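Local atomic coordinates of UDP-glucose 4-epimerase (PDB entry 7K3P), a protein that catalyses the NAD-dependent interconversion of UDP-glucose and UDP-galactose and probably of their N-acetylated counterparts. Residues 97-105 with 197-205. The protein carries 2 engineered substitutions. Residues are numbered along the deposited sequence; the frame is centred on the assembly and turned at random.
Sequences SIEVFESMQ and CMDYTLGQR. With NAD (nicotinamide-adenine-dinucleotide), chain C.
Beside the NAD pocket of this Rossmann-type epimerase, the turn entering helix 100-105 meets the loop that follows strand 192-193, and the carboxylate of E99 joins them by gripping two successive backbone amides of that loop. D199 N gives a nearly straight bond to E99 OE2 (2.7 Å, 162°) on its syn lone pair, while Y200 N reaches E99 OE1 at 3.1 Å from the syn side, though 31° out of the carboxylate plane. A bend at chi2 brings both oxygens to the loop, and the carboxylate stands perpendicular to the Y200 ring, its CD in plane at the ring's edge. The like charge of D199 is close by, but its OD2 is paired with K51.

E102 sets its CB over one face of the same ring, 3.8 Å from the Y200 centroid, in a CH-pi contact, with K109 and Y110 holding its carboxylate. F101, with CG anti to the backbone N, turns toward the loop and sets CD1 3.7 Å from Y200 CD2. Q204 and F101 run alongside each other in opposite senses, amide and ring planes 28° apart, the amide steadied by a bond from Q204 NE2 to Y200 O (3.0 Å).

Toward the cofactor, I98 CD1 touches M198 CE at 4.0 Å, and I98 CG2 packs against NAD C2D at 3.4 Å. The whole exemplifies a side chain at a helix N-cap position bridging to a separate loop, here at the nicotinamide end of a dinucleotide-binding fold.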
ATOM      1  N   SER A  97      -1.840  -7.193  12.765  1.00 22.28           N
ATOM      2  CA  SER A  97      -0.617  -7.665  13.410  1.00 21.81           C
ATOM      3  C   SER A  97       0.183  -6.418  13.776  1.00 24.00           C
ATOM      4  O   SER A  97       0.188  -5.451  13.007  1.00 23.11           O
ATOM      5  CB  SER A  97       0.185  -8.554  12.453  1.00 24.59           C
ATOM      6  OG  SER A  97      -0.592  -9.650  12.027  1.00 25.86           O
ATOM      7  N   ILE A  98       0.857  -6.417  14.928  1.00 22.03           N
ATOM      8  CA  ILE A  98       1.313  -5.143  15.500  1.00 25.73           C
ATOM      9  C   ILE A  98       2.790  -5.047  15.924  1.00 27.13           C
ATOM     10  O   ILE A  98       3.171  -4.064  16.553  1.00 29.31           O
ATOM     11  CB  ILE A  98       0.458  -4.758  16.730  1.00 26.43           C
ATOM     12  CG1 ILE A  98       0.867  -5.617  17.940  1.00 27.52           C
ATOM     13  CG2 ILE A  98      -1.043  -4.879  16.399  1.00 26.79           C
ATOM     14  CD1 ILE A  98       0.158  -5.271  19.252  1.00 29.95           C
ATOM     15  N   GLU A  99       3.606  -6.044  15.591  1.00 27.14           N
ATOM     16  CA  GLU A  99       4.993  -6.097  16.075  1.00 34.25           C
ATOM     17  C   GLU A  99       6.011  -5.732  14.991  1.00 31.54           C
ATOM     18  O   GLU A  99       6.246  -6.514  14.052  1.00 28.32           O
ATOM     19  CB  GLU A  99       5.319  -7.495  16.629  1.00 30.38           C
ATOM     20  CG  GLU A  99       4.217  -8.076  17.516  1.00 38.63           C
ATOM     21  CD  GLU A  99       4.735  -8.694  18.800  1.00 40.53           C
ATOM     22  OE1 GLU A  99       5.807  -8.274  19.285  1.00 40.59           O
ATOM     23  OE2 GLU A  99       4.063  -9.604  19.332  1.00 38.09           O
ATOM     24  N   VAL A 100       6.610  -4.552  15.138  1.00 28.03           N
ATOM     25  CA  VAL A 100       7.651  -4.075  14.231  1.00 32.86           C
ATOM     26  C   VAL A 100       8.711  -5.149  13.964  1.00 32.32           C
ATOM     27  O   VAL A 100       8.992  -5.480  12.812  1.00 29.46           O
ATOM     28  CB  VAL A 100       8.310  -2.785  14.767  1.00 32.67           C
ATOM     29  CG1 VAL A 100       9.688  -2.550  14.126  1.00 32.11           C
ATOM     30  CG2 VAL A 100       7.397  -1.577  14.537  1.00 28.32           C
ATOM     31  N   PHE A 101       9.274  -5.715  15.028  1.00 35.54           N
ATOM     32  CA  PHE A 101      10.334  -6.708  14.868  1.00 37.59           C
ATOM     33  C   PHE A 101       9.899  -7.900  14.011  1.00 37.06           C
ATOM     34  O   PHE A 101      10.661  -8.374  13.163  1.00 33.92           O
ATOM     35  CB  PHE A 101      10.862  -7.186  16.226  1.00 42.01           C
ATOM     36  CG  PHE A 101      12.124  -8.008  16.124  1.00 49.42           C
ATOM     37  CD1 PHE A 101      12.073  -9.357  15.772  1.00 50.60           C
ATOM     38  CD2 PHE A 101      13.363  -7.428  16.368  1.00 49.63           C
ATOM     39  CE1 PHE A 101      13.238 -10.113  15.671  1.00 51.45           C
ATOM     40  CE2 PHE A 101      14.530  -8.179  16.273  1.00 56.55           C
ATOM     41  CZ  PHE A 101      14.466  -9.523  15.921  1.00 53.01           C
ATOM     42  N   GLU A 102       8.679  -8.387  14.230  1.00 33.86           N
ATOM     43  CA  GLU A 102       8.184  -9.516  13.450  1.00 32.21           C
ATOM     44  C   GLU A 102       8.001  -9.115  11.989  1.00 30.67           C
ATOM     45  O   GLU A 102       8.218  -9.928  11.091  1.00 29.84           O
ATOM     46  CB  GLU A 102       6.864 -10.056  14.020  1.00 32.22           C
ATOM     47  CG  GLU A 102       6.365 -11.332  13.329  1.00 32.77           C
ATOM     48  CD  GLU A 102       4.914 -11.683  13.684  1.00 30.61           C
ATOM     49  OE1 GLU A 102       4.161 -10.789  14.147  1.00 27.48           O
ATOM     50  OE2 GLU A 102       4.534 -12.856  13.490  1.00 32.22           O
ATOM     51  N   SER A 103       7.610  -7.864  11.748  1.00 29.48           N
ATOM     52  CA  SER A 103       7.313  -7.417  10.381  1.00 28.47           C
ATOM     53  C   SER A 103       8.575  -7.343   9.528  1.00 27.13           C
ATOM     54  O   SER A 103       8.527  -7.549   8.308  1.00 26.95           O
ATOM     55  CB  SER A 103       6.595  -6.058  10.374  1.00 24.03           C
ATOM     56  OG  SER A 103       7.484  -4.983  10.663  1.00 23.60           O
ATOM     57  N   MET A 104       9.701  -7.042  10.171  1.00 27.09           N
ATOM     58  CA  MET A 104      10.990  -7.023   9.485  1.00 32.06           C
ATOM     59  C   MET A 104      11.362  -8.420   9.019  1.00 31.05           C
ATOM     60  O   MET A 104      11.911  -8.597   7.930  1.00 29.73           O
ATOM     61  CB  MET A 104      12.076  -6.436  10.396  1.00 34.37           C
ATOM     62  CG  MET A 104      11.851  -4.960  10.717  1.00 35.22           C
ATOM     63  SD  MET A 104      12.866  -4.263  12.059  1.00 56.28           S
ATOM     64  CE  MET A 104      14.505  -4.327  11.330  1.00 48.55           C
ATOM     65  N   GLN A 105      11.028  -9.423   9.828  1.00 29.66           N
ATOM     66  CA  GLN A 105      11.329 -10.807   9.467  1.00 35.28           C
ATOM     67  C   GLN A 105      10.296 -11.435   8.535  1.00 34.04           C
ATOM     68  O   GLN A 105      10.633 -12.298   7.728  1.00 32.55           O
ATOM     69  CB  GLN A 105      11.501 -11.668  10.721  1.00 34.59           C
ATOM     70  CG  GLN A 105      12.874 -11.500  11.355  1.00 47.28           C
ATOM     71  CD  GLN A 105      12.898 -11.897  12.816  1.00 57.46           C
ATOM     72  OE1 GLN A 105      11.858 -12.201  13.411  1.00 58.72           O
ATOM     73  NE2 GLN A 105      14.090 -11.896  13.407  1.00 64.09           N
ATOM     74  N   CYS A 197       0.847  -6.777  25.303  1.00 40.38           N
ATOM     75  CA  CYS A 197       1.678  -7.979  25.253  1.00 43.47           C
ATOM     76  C   CYS A 197       2.261  -8.153  23.873  1.00 47.03           C
ATOM     77  O   CYS A 197       1.537  -8.409  22.911  1.00 47.32           O
ATOM     78  CB  CYS A 197       0.864  -9.233  25.561  1.00 43.16           C
ATOM     79  SG  CYS A 197       0.097  -9.233  27.160  1.00 56.65           S
ATOM     80  N   MET A 198       3.576  -8.029  23.778  1.00 46.22           N
ATOM     81  CA  MET A 198       4.251  -8.266  22.518  1.00 41.04           C
ATOM     82  C   MET A 198       5.218  -9.437  22.641  1.00 44.90           C
ATOM     83  O   MET A 198       5.967  -9.544  23.614  1.00 49.61           O
ATOM     84  CB  MET A 198       4.930  -6.989  22.037  1.00 41.43           C
ATOM     85  CG  MET A 198       3.899  -5.973  21.588  1.00 45.18           C
ATOM     86  SD  MET A 198       4.562  -4.351  21.264  1.00 58.16           S
ATOM     87  CE  MET A 198       3.055  -3.395  21.365  1.00 40.90           C
ATOM     88  N   ASP A 199       5.168 -10.329  21.658  1.00 42.45           N
ATOM     89  CA  ASP A 199       5.923 -11.571  21.704  1.00 45.01           C
ATOM     90  C   ASP A 199       7.381 -11.384  21.296  1.00 43.77           C
ATOM     91  O   ASP A 199       8.217 -12.234  21.587  1.00 47.76           O
ATOM     92  CB  ASP A 199       5.242 -12.631  20.824  1.00 47.75           C
ATOM     93  CG  ASP A 199       3.800 -12.915  21.255  1.00 54.61           C
ATOM     94  OD1 ASP A 199       3.503 -12.785  22.465  1.00 48.77           O
ATOM     95  OD2 ASP A 199       2.962 -13.257  20.383  1.00 57.41           O
ATOM     96  N   TYR A 200       7.689 -10.264  20.645  1.00 43.05           N
ATOM     97  CA  TYR A 200       9.033 -10.053  20.105  1.00 41.74           C
ATOM     98  C   TYR A 200       9.899  -9.068  20.886  1.00 44.04           C
ATOM     99  O   TYR A 200      11.049  -8.823  20.525  1.00 46.22           O
ATOM    100  CB  TYR A 200       8.958  -9.671  18.622  1.00 42.56           C
ATOM    101  CG  TYR A 200       8.521 -10.835  17.773  1.00 40.18           C
ATOM    102  CD1 TYR A 200       7.176 -11.163  17.645  1.00 36.65           C
ATOM    103  CD2 TYR A 200       9.460 -11.639  17.140  1.00 43.62           C
ATOM    104  CE1 TYR A 200       6.781 -12.251  16.885  1.00 37.97           C
ATOM    105  CE2 TYR A 200       9.077 -12.720  16.383  1.00 43.10           C
ATOM    106  CZ  TYR A 200       7.742 -13.024  16.255  1.00 40.36           C
ATOM    107  OH  TYR A 200       7.370 -14.109  15.497  1.00 47.03           O
ATOM    108  N   THR A 201       9.364  -8.528  21.973  1.00 39.67           N
ATOM    109  CA  THR A 201      10.106  -7.545  22.760  1.00 44.09           C
ATOM    110  C   THR A 201      11.144  -8.180  23.694  1.00 44.44           C
ATOM    111  O   THR A 201      12.289  -7.731  23.753  1.00 45.42           O
ATOM    112  CB  THR A 201       9.164  -6.612  23.562  1.00 44.87           C
ATOM    113  OG1 THR A 201       8.305  -7.397  24.399  1.00 48.40           O
ATOM    114  CG2 THR A 201       8.313  -5.783  22.617  1.00 37.42           C
ATOM    115  N   LEU A 202      10.749  -9.226  24.417  1.00 44.89           N
ATOM    116  CA  LEU A 202      11.615  -9.807  25.444  1.00 45.28           C
ATOM    117  C   LEU A 202      12.934 -10.329  24.863  1.00 47.36           C
ATOM    118  O   LEU A 202      13.966 -10.313  25.538  1.00 42.89           O
ATOM    119  CB  LEU A 202      10.882 -10.912  26.220  1.00 48.53           C
ATOM    120  CG  LEU A 202      11.486 -11.366  27.559  1.00 46.10           C
ATOM    121  CD1 LEU A 202      11.521 -10.224  28.568  1.00 42.16           C
ATOM    122  CD2 LEU A 202      10.713 -12.544  28.130  1.00 42.57           C
ATOM    123  N   GLY A 203      12.896 -10.769  23.607  1.00 41.35           N
ATOM    124  CA  GLY A 203      14.091 -11.258  22.935  1.00 46.90           C
ATOM    125  C   GLY A 203      15.032 -10.183  22.401  1.00 46.11           C
ATOM    126  O   GLY A 203      16.104 -10.503  21.887  1.00 48.52           O
ATOM    127  N   GLN A 204      14.634  -8.913  22.500  1.00 43.81           N
ATOM    128  CA  GLN A 204      15.515  -7.798  22.136  1.00 40.77           C
ATOM    129  C   GLN A 204      16.269  -7.329  23.379  1.00 44.20           C
ATOM    130  O   GLN A 204      15.652  -6.937  24.380  1.00 40.48           O
ATOM    131  CB  GLN A 204      14.713  -6.624  21.562  1.00 40.35           C
ATOM    132  CG  GLN A 204      13.968  -6.902  20.254  1.00 45.54           C
ATOM    133  CD  GLN A 204      13.072  -5.734  19.833  1.00 46.86           C
ATOM    134  OE1 GLN A 204      13.541  -4.606  19.654  1.00 42.98           O
ATOM    135  NE2 GLN A 204      11.774  -6.002  19.695  1.00 47.93           N
ATOM    136  N   ARG A 205      17.597  -7.359  23.319  1.00 40.72           N
ATOM    137  CA  ARG A 205      18.403  -7.025  24.490  1.00 42.08           C
ATOM    138  C   ARG A 205      18.410  -5.520  24.749  1.00 40.38           C
ATOM    139  O   ARG A 205      18.438  -5.078  25.904  1.00 39.16           O
ATOM    140  CB  ARG A 205      19.829  -7.543  24.310  1.00 43.84           C
ATOM    141  CG  ARG A 205      20.635  -7.649  25.597  1.00 51.20           C
ATOM    142  CD  ARG A 205      21.952  -8.409  25.362  1.00 51.45           C
ATOM    143  NE  ARG A 205      21.718  -9.796  24.952  1.00 60.62           N
ATOM    144  CZ  ARG A 205      21.608 -10.206  23.687  1.00 63.82           C
ATOM    145  NH1 ARG A 205      21.712  -9.337  22.683  1.00 62.41           N
ATOM    146  NH2 ARG A 205      21.394 -11.492  23.420  1.00 62.05           N
TER
HETATM  147  PA  NAD C 401      -4.133  -6.909  19.775  1.00 29.33           P
HETATM  148  O1A NAD C 401      -3.326  -8.025  19.159  1.00 28.16           O
HETATM  149  O2A NAD C 401      -4.365  -7.160  21.238  1.00 26.60           O
HETATM  150  O5B NAD C 401      -5.552  -6.796  19.094  1.00 25.58           O
HETATM  151  C5B NAD C 401      -5.695  -7.277  17.788  1.00 24.45           C
HETATM  152  C4B NAD C 401      -6.943  -8.063  17.689  1.00 27.93           C
HETATM  153  O4B NAD C 401      -7.324  -8.268  16.359  1.00 26.74           O
HETATM  154  C3B NAD C 401      -6.779  -9.464  18.355  1.00 26.44           C
HETATM  155  O3B NAD C 401      -7.782  -9.839  19.373  1.00 28.24           O
HETATM  156  C2B NAD C 401      -6.633 -10.413  17.141  1.00 32.66           C
HETATM  157  O2B NAD C 401      -7.076 -11.679  17.387  1.00 30.20           O
HETATM  158  C1B NAD C 401      -7.474  -9.674  16.149  1.00 23.95           C
HETATM  159  N9A NAD C 401      -7.164 -10.046  14.760  1.00 28.04           N
HETATM  160  C8A NAD C 401      -5.954 -10.004  14.163  1.00 25.57           C
HETATM  161  N7A NAD C 401      -6.042 -10.435  12.896  1.00 26.37           N
HETATM  162  C5A NAD C 401      -7.313 -10.767  12.633  1.00 24.41           C
HETATM  163  C6A NAD C 401      -7.986 -11.276  11.510  1.00 23.43           C
HETATM  164  N6A NAD C 401      -7.261 -11.523  10.287  1.00 23.86           N
HETATM  165  N1A NAD C 401      -9.314 -11.500  11.566  1.00 24.00           N
HETATM  166  C2A NAD C 401     -10.024 -11.276  12.686  1.00 23.77           C
HETATM  167  N3A NAD C 401      -9.402 -10.796  13.813  1.00 26.21           N
HETATM  168  C4A NAD C 401      -8.063 -10.533  13.813  1.00 25.16           C
HETATM  169  O3  NAD C 401      -3.341  -5.551  19.536  1.00 30.54           O
HETATM  170  PN  NAD C 401      -3.700  -4.190  20.248  1.00 27.67           P
HETATM  171  O1N NAD C 401      -5.052  -4.285  20.931  1.00 25.34           O
HETATM  172  O2N NAD C 401      -2.623  -3.905  21.250  1.00 29.26           O
HETATM  173  O5D NAD C 401      -3.725  -3.063  19.140  1.00 27.37           O
HETATM  174  C5D NAD C 401      -4.869  -2.953  18.326  1.00 23.74           C
HETATM  175  C4D NAD C 401      -4.662  -1.944  17.209  1.00 24.24           C
HETATM  176  O4D NAD C 401      -4.108  -0.743  17.700  1.00 24.58           O
HETATM  177  C3D NAD C 401      -3.827  -2.459  16.042  1.00 18.67           C
HETATM  178  O3D NAD C 401      -4.349  -1.992  14.863  1.00 21.38           O
HETATM  179  C2D NAD C 401      -2.507  -1.832  16.199  1.00 25.96           C
HETATM  180  O2D NAD C 401      -1.804  -1.689  15.021  1.00 23.72           O
HETATM  181  C1D NAD C 401      -2.891  -0.499  16.895  1.00 24.81           C
HETATM  182  N1N NAD C 401      -1.769   0.147  17.719  1.00 27.85           N
HETATM  183  C2N NAD C 401      -1.408  -0.523  18.872  1.00 23.39           C
HETATM  184  C3N NAD C 401      -0.401   0.006  19.674  1.00 25.03           C
HETATM  185  C7N NAD C 401       0.002  -0.715  20.934  1.00 28.34           C
HETATM  186  O7N NAD C 401      -0.513  -1.773  21.264  1.00 29.93           O
HETATM  187  N7N NAD C 401       1.021  -0.147  21.751  1.00 24.02           N
HETATM  188  C4N NAD C 401       0.212   1.191  19.313  1.00 23.56           C
HETATM  189  C5N NAD C 401      -0.157   1.849  18.162  1.00 23.02           C
HETATM  190  C6N NAD C 401      -1.165   1.328  17.340  1.00 24.20           C